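Local structure of lysyl oxidase (Pichia pastoris, 1N9E) at residues A43-N48 against C756-P761; S322-E327 against C415-G420; K544-K549 against I572-L577; E578-N583 against F673-S678. The protein catalyses the oxidative deamination of primary amines, probably including peptidyl lysine, to aldehydes, using copper and a topaquinone cofactor made from one of its own tyrosines. One frame throughout, in Å; residues are numbered along the deposited sequence.

Interaction 1. Residues A43-N48 against C756-P761; sequences AECVSN and CGLEVP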
loop_
_atom_site.group_PDB
_atom_site.type_symbol
_atom_site.label_atom_id
_atom_site.label_comp_id
_atom_site.label_asym_id
_atom_site.label_seq_id
_atom_site.Cartn_x
_atom_site.Cartn_y
_atom_site.Cartn_z
ATOM N N ALA A 43 18.306 34.322 -9.423
ATOM C CA ALA A 43 17.056 35.073 -9.493
ATOM C C ALA A 43 15.974 34.309 -8.712
ATOM O O ALA A 43 16.093 33.105 -8.482
ATOM C CB ALA A 43 16.633 35.271 -10.933
ATOM N N GLU A 44 14.925 35.010 -8.305
ATOM C CA GLU A 44 13.814 34.385 -7.597
ATOM C C GLU A 44 13.009 33.489 -8.541
ATOM O O GLU A 44 12.874 33.792 -9.728
ATOM C CB GLU A 44 12.901 35.486 -7.043
ATOM C CG GLU A 44 12.034 35.073 -5.868
ATOM C CD GLU A 44 12.833 34.910 -4.588
ATOM O OE1 GLU A 44 12.240 34.548 -3.545
ATOM O OE2 GLU A 44 14.056 35.143 -4.624
ATOM N N CYS A 45 12.471 32.378 -8.023
ATOM C CA CYS A 45 11.601 31.540 -8.841
ATOM C C CYS A 45 10.424 32.384 -9.293
ATOM O O CYS A 45 10.096 33.401 -8.670
ATOM C CB CYS A 45 11.109 30.304 -8.061
ATOM S SG CYS A 45 12.437 29.329 -7.352
ATOM N N VAL A 46 9.783 31.977 -10.377
ATOM C CA VAL A 46 8.722 32.789 -10.928
ATOM C C VAL A 46 7.417 32.554 -10.198
ATOM O O VAL A 46 6.782 31.520 -10.361
ATOM C CB VAL A 46 8.564 32.578 -12.451
ATOM C CG1 VAL A 46 7.406 33.412 -12.983
ATOM C CG2 VAL A 46 9.850 32.975 -13.173
ATOM N N SER A 47 7.019 33.524 -9.388
ATOM C CA SER A 47 5.810 33.386 -8.597
ATOM C C SER A 47 4.528 33.557 -9.405
ATOM O O SER A 47 4.487 34.273 -10.410
ATOM C CB SER A 47 5.814 34.406 -7.461
ATOM O OG SER A 47 5.451 35.674 -7.968
ATOM N N ASN A 48 3.479 32.883 -8.946
ATOM C CA ASN A 48 2.148 33.005 -9.519
ATOM C C ASN A 48 1.114 32.931 -8.415
ATOM O O ASN A 48 1.330 32.283 -7.380
ATOM C CB ASN A 48 1.857 31.863 -10.492
ATOM C CG ASN A 48 2.701 31.919 -11.732
ATOM O OD1 ASN A 48 2.531 32.802 -12.573
ATOM N ND2 ASN A 48 3.620 30.978 -11.863
ATOM N N CYS A 756 16.882 28.675 -8.470
ATOM C CA CYS A 756 16.143 29.912 -8.275
ATOM C C CYS A 756 15.825 30.067 -6.796
ATOM O O CYS A 756 15.757 29.076 -6.065
ATOM C CB CYS A 756 14.876 29.957 -9.140
ATOM S SG CYS A 756 13.646 28.642 -8.851
ATOM N N GLY A 757 15.634 31.311 -6.362
ATOM C CA GLY A 757 15.346 31.590 -4.967
ATOM C C GLY A 757 13.870 31.566 -4.622
ATOM O O GLY A 757 13.034 31.992 -5.406
ATOM N N LEU A 758 13.544 31.065 -3.439
ATOM C CA LEU A 758 12.149 31.004 -3.027
ATOM C C LEU A 758 12.020 31.293 -1.534
ATOM O O LEU A 758 12.946 31.027 -0.773
ATOM C CB LEU A 758 11.624 29.590 -3.322
ATOM C CG LEU A 758 10.126 29.393 -3.462
ATOM C CD1 LEU A 758 9.655 30.074 -4.726
ATOM C CD2 LEU A 758 9.806 27.909 -3.498
ATOM N N GLU A 759 10.881 31.838 -1.110
ATOM C CA GLU A 759 10.608 31.951 0.321
ATOM C C GLU A 759 9.886 30.664 0.771
ATOM O O GLU A 759 8.874 30.283 0.175
ATOM C CB GLU A 759 9.757 33.193 0.636
ATOM C CG GLU A 759 10.480 34.533 0.497
ATOM C CD GLU A 759 11.868 34.494 1.112
ATOM O OE1 GLU A 759 12.838 34.926 0.453
ATOM O OE2 GLU A 759 11.985 34.025 2.261
ATOM N N VAL A 760 10.406 30.004 1.806
ATOM C CA VAL A 760 9.742 28.826 2.397
ATOM C C VAL A 760 8.807 29.360 3.482
ATOM O O VAL A 760 9.261 29.782 4.544
ATOM C CB VAL A 760 10.761 27.864 2.986
ATOM C CG1 VAL A 760 10.088 26.588 3.516
ATOM C CG2 VAL A 760 11.813 27.519 1.932
ATOM N N PRO A 761 7.500 29.337 3.233
ATOM C CA PRO A 761 6.580 30.146 4.040
ATOM C C PRO A 761 6.165 29.488 5.344
ATOM O O PRO A 761 6.024 28.271 5.402
ATOM C CB PRO A 761 5.334 30.223 3.161
ATOM C CG PRO A 761 5.328 28.887 2.438
ATOM C CD PRO A 761 6.794 28.547 2.203
HETATM O O HOH W 1 9.268 33.165 -3.049
#

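Interaction 2. Residues S322-E327 against C415-G420; sequences SPRLVE and CPATAG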
loop_
_atom_site.group_PDB
_atom_site.type_symbol
_atom_site.label_atom_id
_atom_site.label_comp_id
_atom_site.label_asym_id
_atom_site.label_seq_id
_atom_site.Cartn_x
_atom_site.Cartn_y
_atom_site.Cartn_z
ATOM N N SER A 322 13.342 19.075 9.155
ATOM C CA SER A 322 13.119 18.047 8.146
ATOM C C SER A 322 12.701 18.664 6.800
ATOM O O SER A 322 12.353 19.838 6.715
ATOM C CB SER A 322 12.119 17.004 8.658
ATOM O OG SER A 322 10.856 17.578 9.007
ATOM N N PRO A 323 12.725 17.887 5.728
ATOM C CA PRO A 323 12.394 18.459 4.417
ATOM C C PRO A 323 10.980 19.027 4.298
ATOM O O PRO A 323 10.045 18.635 5.015
ATOM C CB PRO A 323 12.563 17.275 3.470
ATOM C CG PRO A 323 13.537 16.354 4.213
ATOM C CD PRO A 323 13.064 16.450 5.649
ATOM N N ARG A 324 10.844 19.964 3.367
ATOM C CA ARG A 324 9.600 20.678 3.112
ATOM C C ARG A 324 9.200 20.606 1.647
ATOM O O ARG A 324 10.026 20.760 0.751
ATOM C CB ARG A 324 9.774 22.176 3.447
ATOM C CG ARG A 324 9.684 22.533 4.934
ATOM C CD ARG A 324 8.253 22.564 5.469
ATOM N NE ARG A 324 7.511 23.606 4.763
ATOM C CZ ARG A 324 7.481 24.895 5.122
ATOM N NH1 ARG A 324 8.149 25.329 6.191
ATOM N NH2 ARG A 324 6.778 25.749 4.404
ATOM N N LEU A 325 7.923 20.376 1.399
ATOM C CA LEU A 325 7.421 20.485 0.051
ATOM C C LEU A 325 7.180 21.968 -0.251
ATOM O O LEU A 325 6.567 22.676 0.558
ATOM C CB LEU A 325 6.086 19.738 -0.028
ATOM C CG LEU A 325 5.553 19.291 -1.384
ATOM C CD1 LEU A 325 6.518 18.277 -2.003
ATOM C CD2 LEU A 325 4.164 18.680 -1.195
ATOM N N VAL A 326 7.652 22.447 -1.402
ATOM C CA VAL A 326 7.339 23.819 -1.804
ATOM C C VAL A 326 6.776 23.880 -3.225
ATOM O O VAL A 326 6.939 22.947 -4.002
ATOM C CB VAL A 326 8.583 24.734 -1.709
ATOM C CG1 VAL A 326 9.063 24.813 -0.278
ATOM C CG2 VAL A 326 9.709 24.223 -2.595
ATOM N N GLU A 327 6.116 24.983 -3.554
ATOM C CA GLU A 327 5.635 25.194 -4.908
ATOM C C GLU A 327 6.433 26.348 -5.514
ATOM O O GLU A 327 6.080 27.504 -5.315
ATOM C CB GLU A 327 4.125 25.506 -4.882
ATOM C CG GLU A 327 3.288 24.257 -4.639
ATOM C CD GLU A 327 1.829 24.504 -4.264
ATOM O OE1 GLU A 327 1.409 25.662 -4.008
ATOM O OE2 GLU A 327 1.085 23.504 -4.225
ATOM N N CYS A 415 -1.324 18.623 7.313
ATOM C CA CYS A 415 -1.233 18.757 5.869
ATOM C C CYS A 415 0.025 19.581 5.598
ATOM O O CYS A 415 0.438 20.398 6.439
ATOM C CB CYS A 415 -2.444 19.521 5.315
ATOM S SG CYS A 415 -4.107 18.822 5.615
ATOM N N PRO A 416 0.650 19.391 4.444
ATOM C CA PRO A 416 1.818 20.206 4.088
ATOM C C PRO A 416 1.491 21.714 4.083
ATOM O O PRO A 416 0.336 22.123 3.912
ATOM C CB PRO A 416 2.169 19.717 2.679
ATOM C CG PRO A 416 1.585 18.324 2.602
ATOM C CD PRO A 416 0.314 18.404 3.402
ATOM N N ALA A 417 2.519 22.538 4.272
ATOM C CA ALA A 417 2.371 24.005 4.290
ATOM C C ALA A 417 1.765 24.587 3.002
ATOM O O ALA A 417 1.225 25.692 3.016
ATOM C CB ALA A 417 3.714 24.653 4.573
ATOM N N THR A 418 1.847 23.851 1.895
ATOM C CA THR A 418 1.287 24.334 0.628
ATOM C C THR A 418 -0.212 24.048 0.488
ATOM O O THR A 418 -0.805 24.358 -0.547
ATOM C CB THR A 418 1.973 23.624 -0.564
ATOM O OG1 THR A 418 1.907 22.209 -0.353
ATOM C CG2 THR A 418 3.475 23.928 -0.631
ATOM N N ALA A 419 -0.834 23.456 1.506
ATOM C CA ALA A 419 -2.256 23.166 1.409
ATOM C C ALA A 419 -3.116 24.414 1.465
ATOM O O ALA A 419 -2.727 25.442 2.039
ATOM C CB ALA A 419 -2.705 22.172 2.532
ATOM N N GLY A 420 -4.292 24.313 0.859
ATOM C CA GLY A 420 -5.324 25.301 1.061
ATOM C C GLY A 420 -6.350 24.676 2.001
ATOM O O GLY A 420 -6.518 23.458 1.992
HETATM O O HOH W 2 5.549 22.220 3.092
HETATM O O HOH W 3 -0.788 26.196 -2.579
HETATM O O HOH W 4 -1.027 22.684 -2.930
HETATM O O HOH W 5 2.443 21.442 -2.909
#

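Interaction 3. Residues K544-K549 against I572-L577; sequences KNRASK and IAREVL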
loop_
_atom_site.group_PDB
_atom_site.type_symbol
_atom_site.label_atom_id
_atom_site.label_comp_id
_atom_site.label_asym_id
_atom_site.label_seq_id
_atom_site.Cartn_x
_atom_site.Cartn_y
_atom_site.Cartn_z
ATOM N N LYS A 544 -25.551 3.416 -17.217
ATOM C CA LYS A 544 -25.855 2.016 -17.467
ATOM C C LYS A 544 -24.566 1.196 -17.543
ATOM O O LYS A 544 -23.778 1.353 -18.471
ATOM C CB LYS A 544 -26.683 1.866 -18.752
ATOM C CG LYS A 544 -27.225 0.456 -18.970
ATOM C CD LYS A 544 -28.062 0.344 -20.245
ATOM C CE LYS A 544 -28.410 -1.110 -20.533
ATOM N NZ LYS A 544 -29.593 -1.258 -21.426
ATOM N N ASN A 545 -24.350 0.323 -16.566
ATOM C CA ASN A 545 -23.093 -0.399 -16.494
ATOM C C ASN A 545 -23.285 -1.902 -16.277
ATOM O O ASN A 545 -24.414 -2.386 -16.135
ATOM C CB ASN A 545 -22.281 0.128 -15.298
ATOM C CG ASN A 545 -21.727 1.559 -15.480
ATOM O OD1 ASN A 545 -21.201 2.117 -14.514
ATOM N ND2 ASN A 545 -21.834 2.150 -16.686
ATOM N N ARG A 546 -22.168 -2.635 -16.253
ATOM C CA ARG A 546 -22.118 -4.056 -15.916
ATOM C C ARG A 546 -20.935 -4.190 -14.982
ATOM O O ARG A 546 -20.020 -3.347 -15.024
ATOM C CB ARG A 546 -21.811 -4.979 -17.112
ATOM C CG ARG A 546 -22.778 -5.001 -18.247
ATOM C CD ARG A 546 -22.705 -6.283 -19.148
ATOM N NE ARG A 546 -23.882 -6.114 -19.967
ATOM C CZ ARG A 546 -23.898 -5.339 -21.020
ATOM N NH1 ARG A 546 -22.790 -4.703 -21.355
ATOM N NH2 ARG A 546 -25.000 -5.202 -21.738
ATOM N N ALA A 547 -20.942 -5.226 -14.149
ATOM C CA ALA A 547 -19.822 -5.479 -13.268
ATOM C C ALA A 547 -19.327 -6.842 -13.721
ATOM O O ALA A 547 -20.125 -7.757 -13.994
ATOM C CB ALA A 547 -20.276 -5.529 -11.841
ATOM N N SER A 548 -18.015 -6.984 -13.810
ATOM C CA SER A 548 -17.442 -8.225 -14.288
ATOM C C SER A 548 -16.173 -8.521 -13.518
ATOM O O SER A 548 -15.634 -7.648 -12.819
ATOM C CB SER A 548 -17.117 -8.101 -15.777
ATOM O OG SER A 548 -16.027 -7.201 -15.949
ATOM N N LYS A 549 -15.689 -9.746 -13.635
ATOM C CA LYS A 549 -14.379 -10.044 -13.052
ATOM C C LYS A 549 -13.601 -10.837 -14.069
ATOM O O LYS A 549 -14.162 -11.706 -14.735
ATOM C CB LYS A 549 -14.455 -10.748 -11.702
ATOM C CG LYS A 549 -15.230 -12.004 -11.625
ATOM C CD LYS A 549 -15.100 -12.548 -10.206
ATOM C CE LYS A 549 -16.189 -13.546 -9.928
ATOM N NZ LYS A 549 -16.357 -14.477 -11.071
ATOM N N ILE A 572 -7.087 -16.285 -18.321
ATOM C CA ILE A 572 -8.110 -15.418 -17.755
ATOM C C ILE A 572 -9.471 -15.778 -18.356
ATOM O O ILE A 572 -9.562 -16.264 -19.495
ATOM C CB ILE A 572 -7.813 -13.933 -18.090
ATOM C CG1 ILE A 572 -7.446 -13.794 -19.581
ATOM C CG2 ILE A 572 -6.679 -13.419 -17.208
ATOM C CD1 ILE A 572 -7.799 -12.466 -20.199
ATOM N N ALA A 573 -10.535 -15.542 -17.597
ATOM C CA ALA A 573 -11.873 -15.709 -18.133
ATOM C C ALA A 573 -12.725 -14.598 -17.561
ATOM O O ALA A 573 -12.748 -14.402 -16.352
ATOM C CB ALA A 573 -12.448 -17.063 -17.756
ATOM N N ARG A 574 -13.417 -13.879 -18.434
ATOM C CA ARG A 574 -14.327 -12.849 -17.981
ATOM C C ARG A 574 -15.676 -13.427 -17.544
ATOM O O ARG A 574 -16.320 -14.173 -18.295
ATOM C CB ARG A 574 -14.554 -11.815 -19.094
ATOM C CG ARG A 574 -15.606 -10.755 -18.775
ATOM C CD ARG A 574 -15.667 -9.682 -19.821
ATOM N NE ARG A 574 -16.761 -8.709 -19.781
ATOM C CZ ARG A 574 -17.988 -8.925 -20.251
ATOM N NH1 ARG A 574 -18.305 -10.098 -20.802
ATOM N NH2 ARG A 574 -18.912 -7.970 -20.175
ATOM N N GLU A 575 -16.100 -13.079 -16.334
ATOM C CA GLU A 575 -17.399 -13.515 -15.826
ATOM C C GLU A 575 -18.209 -12.274 -15.520
ATOM O O GLU A 575 -17.721 -11.361 -14.851
ATOM C CB GLU A 575 -17.232 -14.359 -14.552
ATOM C CG GLU A 575 -16.326 -15.568 -14.738
ATOM C CD GLU A 575 -16.252 -16.480 -13.515
ATOM O OE1 GLU A 575 -16.600 -16.037 -12.396
ATOM O OE2 GLU A 575 -15.841 -17.648 -13.678
ATOM N N VAL A 576 -19.445 -12.228 -16.005
ATOM C CA VAL A 576 -20.318 -11.112 -15.693
ATOM C C VAL A 576 -21.037 -11.395 -14.378
ATOM O O VAL A 576 -21.525 -12.514 -14.168
ATOM C CB VAL A 576 -21.366 -10.888 -16.813
ATOM C CG1 VAL A 576 -22.353 -9.808 -16.407
ATOM C CG2 VAL A 576 -20.682 -10.529 -18.134
ATOM N N LEU A 577 -21.106 -10.401 -13.489
ATOM C CA LEU A 577 -21.817 -10.539 -12.211
ATOM C C LEU A 577 -23.247 -10.174 -12.569
ATOM O O LEU A 577 -23.590 -9.011 -12.680
ATOM C CB LEU A 577 -21.225 -9.576 -11.184
ATOM C CG LEU A 577 -19.767 -9.924 -10.861
ATOM C CD1 LEU A 577 -19.022 -8.797 -10.183
ATOM C CD2 LEU A 577 -19.717 -11.179 -10.005
HETATM O O HOH W 6 -23.329 -6.807 -14.290
#

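Interaction 4. Residues E578-N583 against F673-S678; sequences EKEDFN and FLDDES. With CA (calcium ion), chain O.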
loop_
_atom_site.group_PDB
_atom_site.type_symbol
_atom_site.label_atom_id
_atom_site.label_comp_id
_atom_site.label_asym_id
_atom_site.label_seq_id
_atom_site.Cartn_x
_atom_site.Cartn_y
_atom_site.Cartn_z
ATOM N N GLU A 578 -24.087 -11.191 -12.748
ATOM C CA GLU A 578 -25.406 -10.962 -13.337
ATOM C C GLU A 578 -26.467 -10.362 -12.430
ATOM O O GLU A 578 -27.326 -9.599 -12.893
ATOM C CB GLU A 578 -25.952 -12.296 -13.870
ATOM C CG GLU A 578 -25.145 -12.889 -15.009
ATOM C CD GLU A 578 -25.305 -12.138 -16.314
ATOM O OE1 GLU A 578 -26.118 -11.182 -16.384
ATOM O OE2 GLU A 578 -24.608 -12.512 -17.286
ATOM N N LYS A 579 -26.407 -10.711 -11.153
ATOM C CA LYS A 579 -27.423 -10.283 -10.201
ATOM C C LYS A 579 -26.788 -9.954 -8.869
ATOM O O LYS A 579 -25.677 -10.371 -8.596
ATOM C CB LYS A 579 -28.440 -11.400 -9.950
ATOM C CG LYS A 579 -29.424 -11.635 -11.091
ATOM C CD LYS A 579 -28.925 -12.703 -12.047
ATOM C CE LYS A 579 -29.975 -13.040 -13.110
ATOM N NZ LYS A 579 -29.481 -14.011 -14.137
ATOM N N GLU A 580 -27.514 -9.203 -8.045
ATOM C CA GLU A 580 -27.044 -8.918 -6.694
ATOM C C GLU A 580 -26.816 -10.243 -5.956
ATOM O O GLU A 580 -27.630 -11.179 -6.040
ATOM C CB GLU A 580 -28.047 -8.038 -5.942
ATOM C CG GLU A 580 -28.178 -6.642 -6.522
ATOM C CD GLU A 580 -29.346 -5.879 -5.927
ATOM O OE1 GLU A 580 -30.305 -6.541 -5.473
ATOM O OE2 GLU A 580 -29.315 -4.629 -5.905
ATOM N N ASP A 581 -25.701 -10.313 -5.233
ATOM C CA ASP A 581 -25.313 -11.522 -4.525
ATOM C C ASP A 581 -25.362 -11.208 -3.036
ATOM O O ASP A 581 -24.614 -10.354 -2.552
ATOM C CB ASP A 581 -23.883 -11.915 -4.950
ATOM C CG ASP A 581 -23.443 -13.284 -4.419
ATOM O OD1 ASP A 581 -24.035 -13.788 -3.442
ATOM O OD2 ASP A 581 -22.497 -13.929 -4.934
ATOM N N PHE A 582 -26.241 -11.894 -2.313
ATOM C CA PHE A 582 -26.357 -11.711 -0.873
ATOM C C PHE A 582 -25.016 -11.881 -0.148
ATOM O O PHE A 582 -24.788 -11.249 0.874
ATOM C CB PHE A 582 -27.396 -12.655 -0.237
ATOM C CG PHE A 582 -27.618 -12.349 1.214
ATOM C CD1 PHE A 582 -28.554 -11.401 1.610
ATOM C CD2 PHE A 582 -26.878 -13.000 2.183
ATOM C CE1 PHE A 582 -28.739 -11.129 2.980
ATOM C CE2 PHE A 582 -27.062 -12.728 3.530
ATOM C CZ PHE A 582 -27.987 -11.797 3.918
ATOM N N ASN A 583 -24.135 -12.731 -0.667
ATOM C CA ASN A 583 -22.875 -13.000 0.028
ATOM C C ASN A 583 -21.847 -11.886 -0.137
ATOM O O ASN A 583 -20.809 -11.893 0.532
ATOM C CB ASN A 583 -22.216 -14.308 -0.472
ATOM C CG ASN A 583 -23.017 -15.560 -0.118
ATOM O OD1 ASN A 583 -23.076 -16.515 -0.900
ATOM N ND2 ASN A 583 -23.630 -15.560 1.047
ATOM N N PHE A 673 -30.948 -4.192 0.767
ATOM C CA PHE A 673 -30.549 -3.745 -0.571
ATOM C C PHE A 673 -30.291 -4.932 -1.497
ATOM O O PHE A 673 -30.336 -4.791 -2.726
ATOM C CB PHE A 673 -29.212 -2.985 -0.548
ATOM C CG PHE A 673 -29.196 -1.694 0.241
ATOM C CD1 PHE A 673 -30.311 -1.216 0.927
ATOM C CD2 PHE A 673 -28.019 -0.948 0.287
ATOM C CE1 PHE A 673 -30.248 -0.024 1.639
ATOM C CE2 PHE A 673 -27.948 0.248 0.999
ATOM C CZ PHE A 673 -29.067 0.720 1.684
ATOM N N LEU A 674 -30.017 -6.086 -0.901
ATOM C CA LEU A 674 -29.598 -7.288 -1.601
ATOM C C LEU A 674 -30.794 -8.188 -1.828
ATOM O O LEU A 674 -31.156 -9.013 -0.974
ATOM C CB LEU A 674 -28.550 -8.026 -0.768
ATOM C CG LEU A 674 -27.350 -7.140 -0.404
ATOM C CD1 LEU A 674 -26.467 -7.795 0.640
ATOM C CD2 LEU A 674 -26.548 -6.838 -1.663
ATOM N N ASP A 675 -31.406 -8.025 -2.990
ATOM C CA ASP A 675 -32.627 -8.746 -3.251
ATOM C C ASP A 675 -32.641 -9.275 -4.695
ATOM O O ASP A 675 -33.665 -9.260 -5.407
ATOM C CB ASP A 675 -33.830 -7.884 -2.830
ATOM C CG ASP A 675 -33.833 -6.509 -3.469
ATOM O OD1 ASP A 675 -34.699 -5.678 -3.096
ATOM O OD2 ASP A 675 -33.019 -6.161 -4.350
ATOM N N ASP A 676 -31.460 -9.742 -5.101
ATOM C CA ASP A 676 -31.272 -10.514 -6.324
ATOM C C ASP A 676 -31.612 -9.797 -7.617
ATOM O O ASP A 676 -31.917 -10.440 -8.635
ATOM C CB ASP A 676 -32.078 -11.813 -6.208
ATOM C CG ASP A 676 -31.595 -12.683 -5.059
ATOM O OD1 ASP A 676 -30.395 -13.040 -5.059
ATOM O OD2 ASP A 676 -32.334 -13.052 -4.121
ATOM N N GLU A 677 -31.568 -8.477 -7.595
ATOM C CA GLU A 677 -31.872 -7.725 -8.799
ATOM C C GLU A 677 -30.775 -7.855 -9.837
ATOM O O GLU A 677 -29.598 -8.007 -9.515
ATOM C CB GLU A 677 -32.144 -6.260 -8.483
ATOM C CG GLU A 677 -33.399 -6.087 -7.639
ATOM C CD GLU A 677 -33.634 -4.658 -7.197
ATOM O OE1 GLU A 677 -32.706 -4.039 -6.640
ATOM O OE2 GLU A 677 -34.756 -4.148 -7.403
ATOM N N SER A 678 -31.175 -7.796 -11.100
ATOM C CA SER A 678 -30.208 -7.811 -12.176
ATOM C C SER A 678 -29.253 -6.624 -12.069
ATOM O O SER A 678 -29.668 -5.513 -11.749
ATOM C CB SER A 678 -30.933 -7.723 -13.527
ATOM O OG SER A 678 -29.999 -7.681 -14.595
HETATM CA CA CA O . -31.426 -4.420 -4.813
HETATM O O HOH W 7 -29.385 -10.444 -14.931
HETATM O O HOH W 8 -29.157 -10.457 -3.512
HETATM O O HOH W 9 -28.516 -13.686 -6.884
HETATM O O HOH W 10 -27.951 -13.835 -3.506
HETATM O O HOH W 11 -33.189 -3.317 -3.515
HETATM O O HOH W 12 -30.765 -2.204 -4.905
#

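Interaction 1. Residues A43-N48 against C756-P761
C45 and C756 show how a covalent clasp and a few backbone bonds can tie the two ends of a long chain together. Their sulfurs, SG to SG, are 2.0 Å apart, and the disulfide torsion of 87° is close to the relaxed right angle, so the link shows no sign of torsional strain. The two cysteines reach it differently: SG of C45 lies anti to its carbonyl carbon (chi1 -54°), whereas SG of C756 stands between its backbone N and carbonyl carbon (chi1 60°). Packed against the clasp is L758, whose CD1 comes within 3.6 Å of C45 CB. Two short backbone bonds flank the same spot: G757 N gives its proton to A43 O at 2.8 Å, and C45 N gives its own to G757 O at 2.7 Å, a single bridge centred on E44 and G757. The other side is looser and wetter. There the bent side chain of E44 folds back over the G757 carbonyl, and its OE1 lies 4.1 Å from OE1 of E759, two like charges that would probably repel. One water accepts from E759 N at 2.8 Å and donates only weakly to E44 OE1. Around this junction, strand 756-760 pairs antiparallel with a strand of the second subunit, continuing the sheet across the interface, while L758 and V760 pack on strand 324-326 of their own chain.

Interaction 2. Residues S322-E327 against C415-G420
R324 and A417 make the first touch along 322-327: NH2 of R324 approaches A417 CB obliquely, at 3.3 Å. The arginine chain, bent at chi2 and chi3 (-77° and -62°), curls its guanidinium round to the alanine, and NH2 finds its polar partner in P761 O. NE instead binds a water at 2.9 Å, which in turn donates to L325 O and receives a weak bond from A417 N. L325 follows, its CD2 resting loosely on P416 CB, while its carbonyl O faces the methyl CG2 of T418 at 3.5 Å. V326 adds only a backbone touch on that methyl. At E327 the carboxylate lies obliquely across T418, OE2 packing on T418 CB at 3.8 Å, and the polar link is made by water: one bridges OE2 to T418 OG1, a second, 2.6 Å from OE2, also donates to T418 O. An alanine in place of E327 would probably leave these waters without their carboxylate mate and open a gap beside T418 CB. The contact is structural packing within the enzyme domain, a type I turn (P416 to A419) set against an interface strand. The turn leads into strand 420-428 beside strand 431-445, while strand 324-326 packs against 756-760 and pairs antiparallel with a strand of the second subunit.

Interaction 3. Residues K544-K549 against I572-L577
L577 N donates to A547 O at 2.9 Å, with 169° at the hydrogen, in a bond that opens a short antiparallel ladder. A547 N, on the same strand, gives its proton to a water 2.9 Å away, and that water donates to L577 O, so solvent stands in where the backbones have drawn apart. Further on, K549 and E575 form a hydrogen-bonded pair closed in both directions: K549 N to E575 O lies in the carbonyl plane, and E575 N meets K549 O almost head-on, with a C=O...N angle of 162°. Between these bonds S548 and V576 form the non-hydrogen-bonded pair, their CA atoms 4.3 Å apart. Beside A547, CD1 of L577 packs on the alanine CB at 3.9 Å, placed there by a CG anti to its carbonyl carbon (chi1 -64°). On the S548 face, the extended R574 carries NE past CB of S548, at 4.1 Å and obliquely; its NH2 goes on to a salt bridge with E598, which also binds S548 OG. K549 and E575 are paired as a salt bridge, though the placing of their charged ends is doubtful. The chemistry thus divides the labour: backbone bonds set the register of hairpin 544-558/566-576, and E598 probably offsets the charge that R574 brings near R546, itself paired with D680.

Interaction 4. Residues E578-N583 against F673-S678
E580 and E677 reach the calcium ion by the same torsional route, each with CG anti to its carbonyl carbon (chi1 -66° and -65°) and an extended chain beyond, whereas D675 turns its CG between backbone N and carbonyl carbon. E580 grips the metal with both oxygens, OE1 at 2.5 Å and OE2 at 2.4 Å. The 673-678 loop supplies F673 O, OD2 of D675 and, at 2.3 Å, OE1 of E677, and two waters bring the ligands to seven. The carboxylates of E580 and D675 lie side by side, their planes 26° apart, and OE1 sits 3.0 Å from OD2; such crowding of acidic oxygens is probably bearable because both bind the cation. Backbone amides help as well: E580 OE1 accepts from D675 N and E677 N, both at 3.1 Å and from opposite faces of the carboxylate plane, which, with the two metal bonds, probably holds the group against turning. E580 N in turn donates to E677 O at 2.8 Å. In the second shell K646 N binds OE2 of E580, and K648 makes a salt bridge with OE2 of E677. Away from the metal, F582 and L674 cross at about a right angle, and waters link D676 OD1 to E580 O and F582 N. D581 OD1 accepts from N583 N, an Asx turn. The whole is a loop-built calcium site, seven-coordinate and rich in carboxylates, one of two calcium sites in this copper amine oxidase.

How the interactions relate
The four contacts fall into two pairs. Interactions 1 and 2 have centres about 14 Å apart and touch directly: P761 O of interaction 1 meets R324 NH2 of interaction 2 at 2.8 Å, probably as a hydrogen bond, and both contacts reach the second subunit. Interactions 3 and 4, again about 14 Å between centres, adjoin in sequence where L577 runs into E578, so the hairpin strand leads straight to the calcium loop. The pairs stand well apart, with the centres of interactions 1 and 4 about 57 Å from each other on opposite sides of the chain's centre. None contains a ligand of the active-site copper, which is held by H528, H530 and H694.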